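303aa long hypothetical esterase (Sulfolobus tokodaii, PDB 3AIN) hydrolyses carboxylic esters as a thermostable carboxylesterase of the hormone-sensitive-lipase-like group of alpha/beta hydrolases. Local coordinates at residues E45-F50 with L131-K136; S55-E60 with S297-I302; Y90-Y95 with K149-N154; G163-G168 with K318-K323; L256-E261 with R306-L311. The protein carries 1 engineered substitution. All coordinates share one frame; numbering follows the deposited sequence.

Contact 1 (E45-F50 with L131-K136)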
# COMPACT_ATOMS: atom_id res chain seq x y z
N GLU A 45 -21.19 18.84 21.27
CA GLU A 45 -21.90 18.82 20.00
C GLU A 45 -21.09 18.13 18.89
O GLU A 45 -21.60 17.31 18.12
CB GLU A 45 -22.36 20.22 19.58
CG GLU A 45 -23.67 20.63 20.28
CD GLU A 45 -24.12 22.04 19.96
OE1 GLU A 45 -23.27 22.95 19.89
OE2 GLU A 45 -25.35 22.24 19.81
N ILE A 46 -19.78 18.40 18.87
CA ILE A 46 -18.93 17.77 17.88
C ILE A 46 -18.74 16.28 18.15
O ILE A 46 -18.76 15.48 17.22
CB ILE A 46 -17.56 18.49 17.77
CG1 ILE A 46 -17.78 19.94 17.30
CG2 ILE A 46 -16.67 17.75 16.77
CD1 ILE A 46 -16.54 20.81 17.45
N ARG A 47 -18.62 15.90 19.43
CA ARG A 47 -18.51 14.47 19.77
C ARG A 47 -19.76 13.72 19.33
O ARG A 47 -19.68 12.64 18.76
CB ARG A 47 -18.30 14.25 21.27
CG ARG A 47 -16.90 14.65 21.76
CD ARG A 47 -16.82 14.56 23.27
NE ARG A 47 -15.44 14.75 23.76
CZ ARG A 47 -15.13 15.30 24.92
NH1 ARG A 47 -16.09 15.56 25.83
NH2 ARG A 47 -13.86 15.54 25.23
N SER A 48 -20.90 14.37 19.50
CA SER A 48 -22.17 13.79 19.02
C SER A 48 -22.22 13.70 17.50
O SER A 48 -22.58 12.65 16.95
CB SER A 48 -23.37 14.62 19.53
OG SER A 48 -24.55 14.05 19.00
N LEU A 49 -21.82 14.77 16.82
CA LEU A 49 -21.74 14.78 15.35
C LEU A 49 -20.89 13.64 14.78
O LEU A 49 -21.28 13.03 13.78
CB LEU A 49 -21.22 16.13 14.83
CG LEU A 49 -22.21 17.28 14.79
CD1 LEU A 49 -21.46 18.53 14.35
CD2 LEU A 49 -23.36 16.97 13.80
N PHE A 50 -19.76 13.35 15.43
CA PHE A 50 -18.93 12.19 15.00
C PHE A 50 -19.77 10.92 14.99
O PHE A 50 -19.69 10.11 14.04
CB PHE A 50 -17.73 11.99 15.94
CG PHE A 50 -16.44 12.63 15.47
CD1 PHE A 50 -16.39 13.98 15.12
CD2 PHE A 50 -15.25 11.89 15.46
CE1 PHE A 50 -15.17 14.61 14.83
CE2 PHE A 50 -14.03 12.50 15.13
CZ PHE A 50 -14.00 13.85 14.80
N LEU A 131 -10.66 11.09 27.32
CA LEU A 131 -10.47 12.24 26.43
C LEU A 131 -10.16 13.54 27.19
O LEU A 131 -10.72 13.81 28.26
CB LEU A 131 -11.69 12.44 25.52
CG LEU A 131 -12.04 11.21 24.66
CD1 LEU A 131 -13.41 11.34 23.99
CD2 LEU A 131 -10.94 10.98 23.63
N ALA A 132 -9.41 14.42 26.52
CA ALA A 132 -9.27 15.82 26.92
C ALA A 132 -10.45 16.64 26.39
O ALA A 132 -11.08 16.24 25.41
CB ALA A 132 -7.93 16.37 26.36
N PRO A 133 -10.68 17.85 26.95
CA PRO A 133 -9.94 18.47 28.05
C PRO A 133 -10.33 17.95 29.45
O PRO A 133 -9.66 18.28 30.44
CB PRO A 133 -10.32 19.96 27.92
CG PRO A 133 -11.71 19.93 27.38
CD PRO A 133 -11.73 18.74 26.42
N GLU A 134 -11.38 17.12 29.53
CA GLU A 134 -11.78 16.55 30.83
C GLU A 134 -10.64 15.80 31.51
O GLU A 134 -10.45 15.86 32.74
CB GLU A 134 -12.99 15.61 30.67
CG GLU A 134 -14.28 16.30 30.28
CD GLU A 134 -14.43 16.49 28.78
OE1 GLU A 134 -13.47 16.14 28.04
OE2 GLU A 134 -15.36 17.22 28.36
N ASN A 135 -9.90 15.02 30.72
CA ASN A 135 -8.80 14.23 31.23
C ASN A 135 -7.55 14.61 30.46
O ASN A 135 -7.42 14.28 29.29
CB ASN A 135 -9.09 12.74 31.04
CG ASN A 135 -10.42 12.32 31.64
OD1 ASN A 135 -10.51 12.09 32.85
ND2 ASN A 135 -11.49 12.36 30.83
N LYS A 136 -6.68 15.41 31.08
CA LYS A 136 -5.47 15.91 30.42
C LYS A 136 -4.46 14.78 30.18
O LYS A 136 -4.47 13.77 30.87
CB LYS A 136 -4.82 16.98 31.31
CG LYS A 136 -5.63 18.26 31.41
CD LYS A 136 -5.00 19.32 30.52
CE LYS A 136 -5.84 20.56 30.40
NZ LYS A 136 -5.45 21.25 29.13
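Arg47 and Glu134 form a salt bridge between helix 43-54 and the loop 131-136. The guanidinium meets the carboxylate end-on, with one nitrogen to each oxygen. NH2 of Arg47 donates to OE1 of Glu134 at 2.9 Å, on the syn side of the carboxylate. NH1 of Arg47 donates to OE2 of Glu134 at 3.1 Å and comes from above the carboxylate plane. Both bonds are fairly straight. Both oxygens lie near the guanidinium plane, yet the two flat groups are turned 47° apart, so the pair is twisted rather than coplanar. The arginine chain is extended from CG to NE and spans the gap from the helix. The glutamate chain bends at chi2 (86°), which brings its carboxylate to meet the arginine.

Two further bonds hold the guanidinium. NE bonds to the carbonyl of Val102, and NH1 shares a second salt bridge with Glu44.

Loop carbons add van der Waals contact with the guanidinium. CB of Leu131 lies 3.8 Å from NH2 of Arg47, and CD of Pro133 lies 4.0 Å from the same NH2 of Arg47. Pro133 follows a cis peptide bond. Within the loop, Leu131 O accepts from both N and ND2 of Asn135, which closes the turn.

The contact lies at the surface. It joins the N-terminal helix 43-54 to the loop that leads from strand 123-127 into helix 139-153.

Contact 2 (S55-E60 with S297-I302); sequences SLTPRE and SFFPFI
Thr57 meets Pro300 through carbon alone. CG2 of Thr57 lies 3.3 Å from CG of Pro300, a short approach for two carbons. The two side chains are roughly perpendicular. With OG1 beside the backbone N (chi1 -60°), CG2 is left on the far side from N and faces the proline ring. The same methyl, CG2 of Thr57, comes within 4.3 Å of CZ of Phe299. Pro58 follows with a lighter touch, its CD 4.3 Å from CB of Pro300. At Arg59 the side chain turns from this partner to a salt bridge with Asp110. Glu60 ends the segment. Its carboxylate is held by a salt bridge to Arg306 and a hydrogen bond from Asn118.

In the facing loop, CD of Pro300 packs over one face of the Phe299 ring, nearer its margin than its centre, 3.3 Å above the plane. In a tight turn there, Phe301 N and Ile302 N both bond to Phe298 O. Ile302 then takes the N-cap position of the last helix.

The contact is plain packing between two loops. One links helix 43-54 to strand 64-71, and the other runs from strand 283-288 into helix 303-321. Helix 110-120 adjoins both: Pro111 touches Thr57, and Ala115 touches Phe299.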
# COMPACT_ATOMS: atom_id res chain seq x y z
N SER A 55 -23.30 6.95 11.39
CA SER A 55 -24.43 6.11 11.07
C SER A 55 -24.80 6.18 9.59
O SER A 55 -25.66 5.49 9.13
CB SER A 55 -25.62 6.45 11.95
OG SER A 55 -26.14 7.64 11.54
N LEU A 56 -24.07 6.99 8.86
CA LEU A 56 -24.23 7.11 7.44
C LEU A 56 -23.33 6.12 6.76
O LEU A 56 -23.49 5.88 5.61
CB LEU A 56 -23.81 8.50 6.99
CG LEU A 56 -24.65 9.64 7.50
CD1 LEU A 56 -24.42 10.87 6.69
CD2 LEU A 56 -26.07 9.28 7.53
N THR A 57 -22.37 5.58 7.48
CA THR A 57 -21.32 4.73 6.96
C THR A 57 -21.67 3.27 7.21
O THR A 57 -21.94 2.91 8.30
CB THR A 57 -20.03 4.98 7.67
OG1 THR A 57 -19.62 6.34 7.49
CG2 THR A 57 -18.99 4.07 7.16
N PRO A 58 -21.67 2.41 6.19
CA PRO A 58 -22.12 1.03 6.43
C PRO A 58 -21.24 0.30 7.38
O PRO A 58 -20.06 0.49 7.36
CB PRO A 58 -22.06 0.40 5.05
CG PRO A 58 -22.21 1.53 4.14
CD PRO A 58 -21.46 2.67 4.77
N ARG A 59 -21.85 -0.49 8.23
CA ARG A 59 -21.13 -1.33 9.19
C ARG A 59 -21.09 -2.75 8.66
O ARG A 59 -22.14 -3.40 8.56
CB ARG A 59 -21.82 -1.29 10.56
CG ARG A 59 -21.59 0.03 11.32
CD ARG A 59 -22.54 0.20 12.50
NE ARG A 59 -22.08 1.22 13.45
CZ ARG A 59 -22.19 2.53 13.25
NH1 ARG A 59 -22.68 2.99 12.11
NH2 ARG A 59 -21.65 3.38 14.11
N GLU A 60 -19.92 -3.19 8.20
CA GLU A 60 -19.72 -4.57 7.75
C GLU A 60 -20.09 -5.55 8.84
O GLU A 60 -19.66 -5.39 9.99
CB GLU A 60 -18.26 -4.80 7.31
CG GLU A 60 -17.89 -4.03 6.06
CD GLU A 60 -16.47 -4.25 5.60
OE1 GLU A 60 -15.80 -5.20 6.08
OE2 GLU A 60 -16.10 -3.63 4.59
N SER A 297 -10.70 6.92 7.37
CA SER A 297 -12.04 6.96 7.98
C SER A 297 -13.13 7.08 6.94
O SER A 297 -14.29 6.72 7.19
CB SER A 297 -12.14 8.14 8.96
OG SER A 297 -11.43 7.83 10.14
N PHE A 298 -12.79 7.70 5.82
CA PHE A 298 -13.75 7.91 4.74
C PHE A 298 -13.69 6.84 3.65
O PHE A 298 -14.15 7.07 2.54
CB PHE A 298 -13.58 9.31 4.15
CG PHE A 298 -13.68 10.40 5.18
CD1 PHE A 298 -14.88 10.62 5.84
CD2 PHE A 298 -12.57 11.14 5.53
CE1 PHE A 298 -14.96 11.53 6.86
CE2 PHE A 298 -12.65 12.08 6.54
CZ PHE A 298 -13.83 12.22 7.25
N PHE A 299 -13.33 5.61 4.04
CA PHE A 299 -13.20 4.50 3.10
C PHE A 299 -14.43 4.20 2.24
O PHE A 299 -14.27 3.69 1.14
CB PHE A 299 -12.70 3.21 3.79
CG PHE A 299 -13.69 2.63 4.77
CD1 PHE A 299 -14.57 1.63 4.38
CD2 PHE A 299 -13.69 3.04 6.10
CE1 PHE A 299 -15.47 1.08 5.29
CE2 PHE A 299 -14.61 2.53 7.01
CZ PHE A 299 -15.50 1.54 6.61
N PRO A 300 -15.65 4.42 2.76
CA PRO A 300 -16.81 4.09 1.93
C PRO A 300 -16.86 4.91 0.65
O PRO A 300 -17.52 4.51 -0.30
CB PRO A 300 -18.01 4.43 2.83
CG PRO A 300 -17.49 4.33 4.21
CD PRO A 300 -16.06 4.84 4.12
N PHE A 301 -16.26 6.09 0.66
CA PHE A 301 -16.36 6.95 -0.51
C PHE A 301 -15.06 7.52 -1.04
O PHE A 301 -15.05 8.15 -2.09
CB PHE A 301 -17.36 8.08 -0.28
CG PHE A 301 -17.38 8.59 1.12
CD1 PHE A 301 -18.26 8.05 2.05
CD2 PHE A 301 -16.69 9.74 1.46
CE1 PHE A 301 -18.33 8.54 3.33
CE2 PHE A 301 -16.77 10.27 2.73
CZ PHE A 301 -17.58 9.65 3.68
N ILE A 302 -13.96 7.25 -0.34
CA ILE A 302 -12.62 7.55 -0.87
C ILE A 302 -11.94 6.20 -1.06
O ILE A 302 -11.61 5.50 -0.09
CB ILE A 302 -11.81 8.41 0.11
CG1 ILE A 302 -12.52 9.74 0.38
CG2 ILE A 302 -10.38 8.69 -0.42
CD1 ILE A 302 -11.82 10.63 1.35

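Contact 3 (Y90-Y95 with K149-N154); sequences YGVLVY and KWVYNN
Three valines make a small, buried sheet-to-helix contact in the alpha/beta hydrolase fold. Val92 and Val94 of strand 92-96 point toward Val151 of helix 139-153. Val151 carries the whole contact on the helix side. Its CG1 lies 3.8 Å from CG1 of Val92 and equally far from CG2 of Val94, so one methyl touches both strand residues. That methyl is placed opposite the backbone N of Val151 (chi1 173°), where it faces the strand. Val94 and Val151 reach toward each other tip to tip, and CG2 of Val94 also comes within 3.9 Å of CB of Val151. Val92 meets the helix residue at a slant. No hydrogen bond crosses the interface, so it rests on apolar packing.

Alternation along the strand decides who takes part. Leu93, between the two valines, points away and packs on Ile116 of helix 110-120.

The helix ends just beyond the contact. There ND2 of Asn154 donates to O of Trp150 at 2.8 Å, nearly straight at 165°, and also lies over one face of the Trp150 ring.

Neighbouring strands complete the layer beneath helix 139-153. Ile125 of strand 123-127 touches Val92 and Val151, while Ile164 of strand 164-169 packs against Val92 and Val94.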
# COMPACT_ATOMS: atom_id res chain seq x y z
N TYR A 90 -6.36 -16.64 16.71
CA TYR A 90 -6.27 -15.33 16.07
C TYR A 90 -5.01 -14.59 16.50
O TYR A 90 -4.47 -14.82 17.59
CB TYR A 90 -7.49 -14.46 16.42
CG TYR A 90 -8.83 -15.10 16.12
CD1 TYR A 90 -9.25 -15.30 14.80
CD2 TYR A 90 -9.69 -15.45 17.15
CE1 TYR A 90 -10.49 -15.82 14.51
CE2 TYR A 90 -10.97 -15.97 16.87
CZ TYR A 90 -11.34 -16.18 15.54
OH TYR A 90 -12.61 -16.61 15.26
N GLY A 91 -4.65 -13.57 15.72
CA GLY A 91 -3.91 -12.44 16.25
C GLY A 91 -4.87 -11.38 16.73
O GLY A 91 -6.07 -11.46 16.43
N VAL A 92 -4.40 -10.50 17.61
CA VAL A 92 -5.25 -9.46 18.20
C VAL A 92 -4.64 -8.09 17.93
O VAL A 92 -3.43 -7.90 18.12
CB VAL A 92 -5.34 -9.62 19.74
CG1 VAL A 92 -6.29 -8.58 20.33
CG2 VAL A 92 -5.82 -11.05 20.10
N LEU A 93 -5.45 -7.19 17.37
CA LEU A 93 -5.01 -5.83 17.10
C LEU A 93 -5.69 -4.91 18.11
O LEU A 93 -6.92 -4.93 18.22
CB LEU A 93 -5.46 -5.40 15.68
CG LEU A 93 -5.27 -3.90 15.37
CD1 LEU A 93 -3.74 -3.57 15.33
CD2 LEU A 93 -5.92 -3.54 14.02
N VAL A 94 -4.90 -4.26 18.97
CA VAL A 94 -5.45 -3.29 19.88
C VAL A 94 -5.43 -1.93 19.20
O VAL A 94 -4.38 -1.56 18.66
CB VAL A 94 -4.67 -3.23 21.19
CG1 VAL A 94 -5.31 -2.19 22.12
CG2 VAL A 94 -4.68 -4.64 21.84
N TYR A 95 -6.62 -1.38 18.99
CA TYR A 95 -6.81 -0.20 18.13
C TYR A 95 -7.18 1.04 18.94
O TYR A 95 -8.08 1.00 19.80
CB TYR A 95 -7.90 -0.46 17.07
CG TYR A 95 -7.91 0.57 15.96
CD1 TYR A 95 -7.00 0.48 14.92
CD2 TYR A 95 -8.66 1.75 16.07
CE1 TYR A 95 -6.84 1.50 14.00
CE2 TYR A 95 -8.53 2.77 15.12
CZ TYR A 95 -7.61 2.64 14.11
OH TYR A 95 -7.46 3.63 13.16
N LYS A 149 -1.60 -3.81 27.90
CA LYS A 149 -1.02 -4.75 28.84
C LYS A 149 -2.07 -5.76 29.29
O LYS A 149 -1.81 -6.87 29.36
CB LYS A 149 -0.44 -4.02 30.04
CG LYS A 149 0.10 -4.88 31.14
CD LYS A 149 0.69 -3.98 32.26
CE LYS A 149 -0.38 -3.23 33.13
NZ LYS A 149 -0.64 -1.70 33.03
N TRP A 150 -3.26 -5.30 29.59
CA TRP A 150 -4.32 -6.22 29.93
C TRP A 150 -4.62 -7.17 28.78
O TRP A 150 -4.79 -8.34 28.97
CB TRP A 150 -5.58 -5.47 30.38
CG TRP A 150 -6.70 -6.36 30.86
CD1 TRP A 150 -6.96 -6.74 32.13
CD2 TRP A 150 -7.72 -6.97 30.06
NE1 TRP A 150 -8.06 -7.55 32.18
CE2 TRP A 150 -8.53 -7.72 30.92
CE3 TRP A 150 -7.98 -7.00 28.71
CZ2 TRP A 150 -9.59 -8.43 30.46
CZ3 TRP A 150 -9.03 -7.71 28.27
CH2 TRP A 150 -9.84 -8.40 29.13
N VAL A 151 -4.72 -6.64 27.56
CA VAL A 151 -4.97 -7.55 26.44
C VAL A 151 -3.86 -8.59 26.28
O VAL A 151 -4.12 -9.76 26.03
CB VAL A 151 -5.22 -6.80 25.10
CG1 VAL A 151 -5.30 -7.79 23.95
CG2 VAL A 151 -6.54 -6.04 25.19
N TYR A 152 -2.60 -8.15 26.42
CA TYR A 152 -1.46 -9.04 26.24
C TYR A 152 -1.54 -10.15 27.30
O TYR A 152 -1.21 -11.30 27.02
CB TYR A 152 -0.17 -8.25 26.46
CG TYR A 152 1.11 -9.03 26.23
CD1 TYR A 152 1.60 -9.24 24.94
CD2 TYR A 152 1.90 -9.40 27.30
CE1 TYR A 152 2.81 -9.88 24.73
CE2 TYR A 152 3.11 -10.05 27.10
CZ TYR A 152 3.58 -10.24 25.82
OH TYR A 152 4.81 -10.84 25.64
N ASN A 153 -1.93 -9.77 28.50
CA ASN A 153 -1.95 -10.69 29.63
C ASN A 153 -3.23 -11.54 29.68
O ASN A 153 -3.34 -12.43 30.52
CB ASN A 153 -1.76 -9.92 30.93
CG ASN A 153 -0.31 -9.53 31.17
OD1 ASN A 153 0.60 -10.07 30.55
ND2 ASN A 153 -0.09 -8.64 32.14
N ASN A 154 -4.19 -11.25 28.80
CA ASN A 154 -5.47 -11.96 28.78
C ASN A 154 -5.85 -12.46 27.37
O ASN A 154 -7.02 -12.75 27.11
CB ASN A 154 -6.58 -11.10 29.36
CG ASN A 154 -6.42 -10.87 30.86
OD1 ASN A 154 -6.85 -11.69 31.68
ND2 ASN A 154 -5.74 -9.78 31.23

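Contact 4 (G163-G168 with K318-K323)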
# COMPACT_ATOMS: atom_id res chain seq x y z
N GLY A 163 -0.51 -13.70 18.72
CA GLY A 163 0.22 -12.51 19.18
C GLY A 163 -0.58 -11.22 19.07
O GLY A 163 -1.75 -11.24 18.69
N ILE A 164 0.01 -10.13 19.57
CA ILE A 164 -0.72 -8.86 19.74
C ILE A 164 -0.04 -7.77 18.90
O ILE A 164 1.18 -7.67 18.88
CB ILE A 164 -0.72 -8.39 21.21
CG1 ILE A 164 -1.05 -9.56 22.16
CG2 ILE A 164 -1.68 -7.21 21.39
CD1 ILE A 164 -2.41 -10.22 21.92
N ALA A 165 -0.84 -6.92 18.25
CA ALA A 165 -0.30 -5.76 17.56
C ALA A 165 -1.04 -4.55 18.11
O ALA A 165 -2.16 -4.70 18.62
CB ALA A 165 -0.59 -5.88 16.04
N VAL A 166 -0.50 -3.35 17.86
CA VAL A 166 -1.22 -2.11 18.12
C VAL A 166 -1.45 -1.34 16.81
O VAL A 166 -0.65 -1.44 15.89
CB VAL A 166 -0.51 -1.18 19.12
CG1 VAL A 166 -0.51 -1.84 20.53
CG2 VAL A 166 0.92 -0.90 18.69
N GLY A 167 -2.49 -0.53 16.80
CA GLY A 167 -2.70 0.34 15.64
C GLY A 167 -3.54 1.55 16.01
O GLY A 167 -4.24 1.55 17.03
N GLY A 168 -3.50 2.56 15.15
CA GLY A 168 -4.33 3.74 15.40
C GLY A 168 -4.14 4.76 14.29
O GLY A 168 -3.12 4.73 13.60
N LYS A 318 -0.09 -11.36 7.23
CA LYS A 318 1.28 -11.85 7.04
C LYS A 318 1.96 -12.06 8.39
O LYS A 318 2.59 -13.12 8.63
CB LYS A 318 2.09 -10.87 6.17
CG LYS A 318 3.59 -11.15 6.10
CD LYS A 318 4.36 -9.98 5.45
CE LYS A 318 4.56 -8.82 6.44
NZ LYS A 318 5.51 -7.78 5.92
N VAL A 319 1.99 -11.03 9.23
CA VAL A 319 2.73 -11.14 10.49
C VAL A 319 2.09 -12.14 11.46
O VAL A 319 2.82 -12.83 12.16
CB VAL A 319 2.99 -9.77 11.18
CG1 VAL A 319 1.74 -9.25 11.87
CG2 VAL A 319 4.12 -9.90 12.20
N PHE A 320 0.76 -12.22 11.50
CA PHE A 320 0.09 -13.12 12.47
C PHE A 320 0.11 -14.56 11.94
O PHE A 320 0.40 -15.49 12.69
CB PHE A 320 -1.37 -12.71 12.69
CG PHE A 320 -1.54 -11.47 13.54
CD1 PHE A 320 -0.77 -11.28 14.68
CD2 PHE A 320 -2.59 -10.60 13.29
CE1 PHE A 320 -0.94 -10.13 15.46
CE2 PHE A 320 -2.82 -9.50 14.12
CZ PHE A 320 -1.99 -9.28 15.20
N TYR A 321 -0.17 -14.73 10.66
CA TYR A 321 -0.54 -16.04 10.13
C TYR A 321 0.45 -16.62 9.12
O TYR A 321 0.33 -17.78 8.74
CB TYR A 321 -1.95 -16.04 9.56
CG TYR A 321 -3.01 -15.48 10.46
CD1 TYR A 321 -3.21 -15.97 11.75
CD2 TYR A 321 -3.79 -14.41 10.05
CE1 TYR A 321 -4.18 -15.42 12.58
CE2 TYR A 321 -4.83 -13.90 10.85
CZ TYR A 321 -4.95 -14.35 12.15
OH TYR A 321 -6.01 -13.90 12.91
N GLY A 322 1.39 -15.80 8.65
CA GLY A 322 2.26 -16.20 7.55
C GLY A 322 1.57 -16.18 6.19
O GLY A 322 2.15 -16.63 5.20
N LYS A 323 0.39 -15.58 6.12
CA LYS A 323 -0.40 -15.55 4.88
C LYS A 323 -0.06 -14.34 4.00
O LYS A 323 1.08 -14.12 3.61
CB LYS A 323 -1.90 -15.55 5.20
CG LYS A 323 -2.44 -16.91 5.64
CD LYS A 323 -3.73 -17.24 4.91
CE LYS A 323 -4.39 -18.48 5.48
NZ LYS A 323 -4.70 -18.32 6.93
OXT LYS A 323 -0.96 -13.58 3.63
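The segments 163-168 and 318-323 come closest at Gly163 and Phe320, whose CA atoms are 6.7 Å apart. Phe320 supplies the contact from the helix. Its CB does not aim straight at the strand, but the ring end swings nearer. The first torsion (chi1 -74°) sets CG beside the backbone N, and the ring then extends to the start of the strand.

CE1 of Phe320 lies 3.5 Å from O of Gly163 and 4.2 Å from N of Ile164. CZ of Phe320 is 3.8 Å from CB of Ala165. The ring thus rests on backbone at the glycine and on a methyl two residues later. Gly163 has a positive phi (104°) and leaves bare backbone for the ring. No hydrogen bond joins the two segments.

Elsewhere on the helix end, CB of Phe320 sits over the centre of the Tyr321 ring, 3.7 Å above its plane. The Tyr321 hydroxyl bonds to Gly91 N and to Gln121 O, and thus ties the helix terminus to the residues leading into strands 92-96 and 123-127. Lys318 bridges to Glu303 and Asp307 of the second subunit.

Packing of a C-terminal helix against the central sheet is characteristic of the alpha/beta hydrolase fold. Strand 164-169 leads into a GxSxG pattern that includes Gly168 and Ser170, consistent with the nucleophile elbow of this family.

Contact 5 (L256-E261 with R306-L311); sequences LIITAE and RDAIGL
Leu256 and Leu311 pack together where strand 255-260 of the central sheet is covered by helix 303-321, the C-terminal helix of this alpha/beta hydrolase. Ile258 and Ala308 make the second pair. All four residues are buried, and all four direct CB toward the opposite segment. No hydrogen bond crosses the interface.

The leucine pair is the closer of the two. CD2 of Leu256 lies 4.0 Å from CG of Leu311, and CD1 of Leu256 is 4.1 Å from CD2 of Leu311. In Leu256 (chi1 172°) CG stands opposite the backbone N, and this carries both methyls out from the sheet to the helix. The two side chains meet at a slant, with the branch of one laid against the branch of the other. Ile312 and Val315, also of helix 303-321, extend the apolar surface over Leu256.

The Ile258-Ala308 end is slightly looser, with a single methyl on the helix side. Phe288 of strand 283-288 touches both Ile258 and Ala308 and packs beside them.

Farther from the strand, the helix turns polar groups elsewhere. Arg306, partly exposed, packs on Tyr314 of the second subunit. Asp307 is buried at the dimer interface, where it bonds to Thr284 of the second subunit.

Although the backbones are nearer at the isoleucine (CA of Ile258 to CA of Ala308 8.0 Å, against 9.0 Å from CA of Leu256 to CA of Leu311), CD1 of Ile258 stops 4.2 Å from CB of Ala308.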
# COMPACT_ATOMS: atom_id res chain seq x y z
N LEU A 256 3.95 -0.69 9.81
CA LEU A 256 3.40 -0.09 8.58
C LEU A 256 3.07 1.34 8.96
O LEU A 256 2.31 1.54 9.90
CB LEU A 256 2.11 -0.81 8.16
CG LEU A 256 1.37 -0.13 6.99
CD1 LEU A 256 2.25 -0.19 5.72
CD2 LEU A 256 -0.01 -0.79 6.71
N ILE A 257 3.59 2.30 8.20
CA ILE A 257 3.28 3.70 8.46
C ILE A 257 2.71 4.33 7.21
O ILE A 257 3.33 4.31 6.17
CB ILE A 257 4.52 4.48 8.93
CG1 ILE A 257 4.98 3.86 10.25
CG2 ILE A 257 4.17 5.96 9.08
CD1 ILE A 257 6.25 4.50 10.82
N ILE A 258 1.45 4.74 7.31
CA ILE A 258 0.74 5.31 6.16
C ILE A 258 0.68 6.83 6.33
O ILE A 258 0.30 7.34 7.38
CB ILE A 258 -0.70 4.77 6.16
CG1 ILE A 258 -0.70 3.33 5.68
CG2 ILE A 258 -1.62 5.60 5.27
CD1 ILE A 258 -2.01 2.61 5.94
N THR A 259 1.13 7.56 5.31
CA THR A 259 0.96 9.01 5.34
C THR A 259 0.11 9.43 4.16
O THR A 259 -0.18 8.63 3.28
CB THR A 259 2.30 9.75 5.28
OG1 THR A 259 3.04 9.31 4.12
CG2 THR A 259 3.13 9.52 6.55
N ALA A 260 -0.42 10.65 4.25
CA ALA A 260 -1.27 11.20 3.18
C ALA A 260 -0.57 12.41 2.57
O ALA A 260 -0.00 13.23 3.29
CB ALA A 260 -2.64 11.61 3.77
N GLU A 261 -0.65 12.53 1.24
CA GLU A 261 0.08 13.57 0.52
C GLU A 261 -0.27 14.99 1.00
O GLU A 261 0.62 15.79 1.26
CB GLU A 261 -0.18 13.44 -0.99
CG GLU A 261 0.55 14.53 -1.78
CD GLU A 261 0.45 14.34 -3.30
OE1 GLU A 261 -0.52 13.71 -3.77
OE2 GLU A 261 1.25 14.97 -4.00
N ARG A 306 -10.25 2.59 1.28
CA ARG A 306 -10.49 1.16 1.16
C ARG A 306 -9.21 0.38 0.84
O ARG A 306 -8.95 -0.66 1.46
CB ARG A 306 -11.61 0.86 0.15
CG ARG A 306 -11.72 -0.60 -0.27
CD ARG A 306 -11.88 -1.49 0.94
NE ARG A 306 -13.17 -1.29 1.57
CZ ARG A 306 -13.61 -1.97 2.62
NH1 ARG A 306 -12.82 -2.85 3.23
NH2 ARG A 306 -14.83 -1.73 3.10
N ASP A 307 -8.40 0.87 -0.09
CA ASP A 307 -7.15 0.19 -0.43
C ASP A 307 -6.14 0.23 0.72
O ASP A 307 -5.40 -0.73 0.93
CB ASP A 307 -6.54 0.75 -1.74
CG ASP A 307 -7.45 0.50 -2.96
OD1 ASP A 307 -8.28 -0.42 -2.88
OD2 ASP A 307 -7.30 1.18 -4.01
N ALA A 308 -6.09 1.34 1.46
CA ALA A 308 -5.30 1.40 2.69
C ALA A 308 -5.70 0.33 3.71
O ALA A 308 -4.85 -0.35 4.27
CB ALA A 308 -5.35 2.79 3.33
N ILE A 309 -7.00 0.13 3.87
CA ILE A 309 -7.47 -0.91 4.77
C ILE A 309 -7.07 -2.29 4.24
O ILE A 309 -6.74 -3.17 5.01
CB ILE A 309 -8.97 -0.81 4.98
CG1 ILE A 309 -9.29 0.45 5.80
CG2 ILE A 309 -9.51 -2.07 5.68
CD1 ILE A 309 -10.75 0.84 5.76
N GLY A 310 -7.09 -2.47 2.92
CA GLY A 310 -6.61 -3.74 2.32
C GLY A 310 -5.14 -4.00 2.63
O GLY A 310 -4.75 -5.14 2.94
N LEU A 311 -4.32 -2.96 2.55
CA LEU A 311 -2.87 -3.07 2.87
C LEU A 311 -2.65 -3.40 4.34
O LEU A 311 -1.80 -4.24 4.68
CB LEU A 311 -2.14 -1.77 2.52
CG LEU A 311 -0.65 -1.67 2.82
CD1 LEU A 311 0.13 -2.85 2.21
CD2 LEU A 311 -0.08 -0.34 2.34

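Contacts 3, 4 and 5 all reach the central sheet. Contacts 3 and 4 use neighbouring strands, their centres 11 Å apart, and probable hydrogen bonds link Val92 with Ala165 and Val94 with Ala165. Contacts 4 and 5 share helix 303-321, and their centres are 16 Å apart. Segment 297-302 of contact 2 leads into that helix, and contact 2 touches contact 5: CG of Phe299 packs 3.6 Å from CD1 of Ile309. Contact 1 is peripheral, its centre about 30 Å from that of contact 4 and across the chain's centre. Contact 4 includes Gly168 of the probable nucleophile elbow, while contacts 4 and 5 both extend to the dimer partner.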